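Local atomic coordinates of hypothetical UPF0271 protein TTHB195 (Thermus thermophilus, PDB entry 2DFA), a protein that probably cleaves 5-oxoproline to L-glutamate, coupled to ATP hydrolysis, as subunit A of a three-component 5-oxoprolinase. Residues 63-68 and 73-78. Residues are numbered along the deposited sequence; the frame is centred on the assembly and turned at random.
Sequences PGFPDL and RREMAL
Asp67 holds CG anti to the backbone N (chi1 -179°), which carries its carboxylate across to Arg74. The Arg74 chain bends at chi3 (-65°), which turns the NE/NH2 edge of its guanidinium to the carboxylate. The grip is side-on and bidentate. Arg74 NE donates to the syn lone pair of Asp67 OD2 at 2.8 Å, and Arg74 NH2 donates to Asp67 OD1, also at 2.8 Å. The two planes are only 15° apart, so the pair lies nearly flat. Asp67 OD1 also accepts from the backbone N of Gly70, and Arg74 NH1 forms a salt bridge with Glu82 of a second subunit. With an alanine at Arg74, the buried Asp67 carboxylate is likely to lose its charged partner, and the ion pair with Glu82 of the second subunit would probably be broken. In this LamB/PxpA-family chain, both segments belong to one long loop that leads from strand 58-62 of the parallel sheet to helix 80-100. An inverse gamma turn centred on Pro66 separates Phe65 and Asp67, which both reach across to 73-78. Beside the salt bridge is an apolar cluster around the Phe65 ring. Met76 CB sits over one face, 4.0 Å from the Phe65 ring centroid, in a CH-pi contact. The sulfur is set obliquely to the ring and makes a Met-aromatic contact. Leu78 CD2 comes in at the ring edge, 3.7 Å from Phe65 CD1, and also touches Pro66 CD. Glu75 OE1 approaches the ring obliquely, while its OE2 pairs with Lys117. Helix 112-120 packs against Phe65 through Ala113, Leu114 and Lys117.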
# COMPACT_ATOMS: atom_id res chain seq x y z
N PRO A 63 1.67 15.83 8.04
CA PRO A 63 0.81 14.64 8.01
C PRO A 63 -0.38 14.75 7.06
O PRO A 63 -0.95 15.82 6.87
CB PRO A 63 0.39 14.48 9.47
CG PRO A 63 0.32 15.91 9.95
CD PRO A 63 1.60 16.49 9.36
N GLY A 64 -0.75 13.62 6.46
CA GLY A 64 -1.87 13.61 5.54
C GLY A 64 -2.72 12.36 5.63
O GLY A 64 -2.46 11.47 6.45
N PHE A 65 -3.75 12.30 4.79
CA PHE A 65 -4.64 11.14 4.74
C PHE A 65 -3.88 9.94 4.18
O PHE A 65 -2.89 10.09 3.45
CB PHE A 65 -5.83 11.41 3.80
CG PHE A 65 -6.94 12.22 4.42
CD1 PHE A 65 -7.42 11.92 5.69
CD2 PHE A 65 -7.55 13.24 3.69
CE1 PHE A 65 -8.51 12.63 6.22
CE2 PHE A 65 -8.63 13.95 4.21
CZ PHE A 65 -9.11 13.64 5.48
N PRO A 66 -4.33 8.72 4.52
CA PRO A 66 -3.67 7.52 4.01
C PRO A 66 -4.18 7.27 2.59
O PRO A 66 -5.05 6.42 2.37
CB PRO A 66 -4.11 6.44 5.00
CG PRO A 66 -5.51 6.88 5.33
CD PRO A 66 -5.34 8.37 5.54
N ASP A 67 -3.65 8.04 1.64
CA ASP A 67 -4.06 7.94 0.23
C ASP A 67 -2.87 8.31 -0.65
O ASP A 67 -2.77 9.43 -1.17
CB ASP A 67 -5.24 8.89 -0.02
CG ASP A 67 -5.76 8.85 -1.45
OD1 ASP A 67 -5.46 7.89 -2.19
OD2 ASP A 67 -6.48 9.80 -1.83
N LEU A 68 -1.95 7.37 -0.82
CA LEU A 68 -0.75 7.60 -1.61
C LEU A 68 -1.05 7.91 -3.08
O LEU A 68 -0.57 8.91 -3.62
CB LEU A 68 0.18 6.39 -1.53
CG LEU A 68 1.53 6.52 -2.26
CD1 LEU A 68 2.30 7.71 -1.71
CD2 LEU A 68 2.32 5.23 -2.08
N ARG A 73 -4.75 14.27 -1.54
CA ARG A 73 -5.50 15.43 -2.01
C ARG A 73 -7.00 15.15 -2.07
O ARG A 73 -7.78 16.01 -2.50
CB ARG A 73 -5.02 15.83 -3.40
CG ARG A 73 -3.54 16.17 -3.49
CD ARG A 73 -3.25 17.52 -2.89
NE ARG A 73 -1.92 18.01 -3.28
CZ ARG A 73 -1.44 19.20 -2.94
NH1 ARG A 73 -2.16 20.03 -2.21
NH2 ARG A 73 -0.22 19.56 -3.34
N ARG A 74 -7.41 13.96 -1.66
CA ARG A 74 -8.82 13.59 -1.71
C ARG A 74 -9.46 13.44 -0.33
O ARG A 74 -8.91 12.78 0.55
CB ARG A 74 -8.98 12.29 -2.51
CG ARG A 74 -8.38 12.40 -3.92
CD ARG A 74 -8.60 11.15 -4.76
NE ARG A 74 -7.91 9.97 -4.24
CZ ARG A 74 -7.86 8.81 -4.88
NH1 ARG A 74 -8.46 8.69 -6.06
NH2 ARG A 74 -7.23 7.77 -4.35
N GLU A 75 -10.61 14.06 -0.16
CA GLU A 75 -11.35 13.99 1.10
C GLU A 75 -11.62 12.52 1.44
O GLU A 75 -12.01 11.74 0.57
CB GLU A 75 -12.68 14.75 0.95
CG GLU A 75 -13.78 14.36 1.95
CD GLU A 75 -13.44 14.67 3.39
OE1 GLU A 75 -12.39 15.31 3.64
OE2 GLU A 75 -14.23 14.28 4.28
N MET A 76 -11.40 12.16 2.70
CA MET A 76 -11.63 10.80 3.19
C MET A 76 -12.41 10.87 4.50
O MET A 76 -12.07 11.63 5.40
CB MET A 76 -10.31 10.06 3.44
CG MET A 76 -9.53 9.67 2.19
SD MET A 76 -8.13 8.62 2.54
CE MET A 76 -8.95 7.04 2.93
N ALA A 77 -13.45 10.05 4.61
CA ALA A 77 -14.29 10.04 5.80
C ALA A 77 -13.65 9.36 7.01
O ALA A 77 -14.17 8.36 7.51
CB ALA A 77 -15.63 9.40 5.49
N LEU A 78 -12.53 9.89 7.49
CA LEU A 78 -11.87 9.32 8.66
C LEU A 78 -12.58 9.76 9.94
O LEU A 78 -13.01 10.91 10.04
CB LEU A 78 -10.40 9.77 8.75
CG LEU A 78 -9.29 8.86 8.23
CD1 LEU A 78 -9.46 8.62 6.73
CD2 LEU A 78 -7.93 9.51 8.51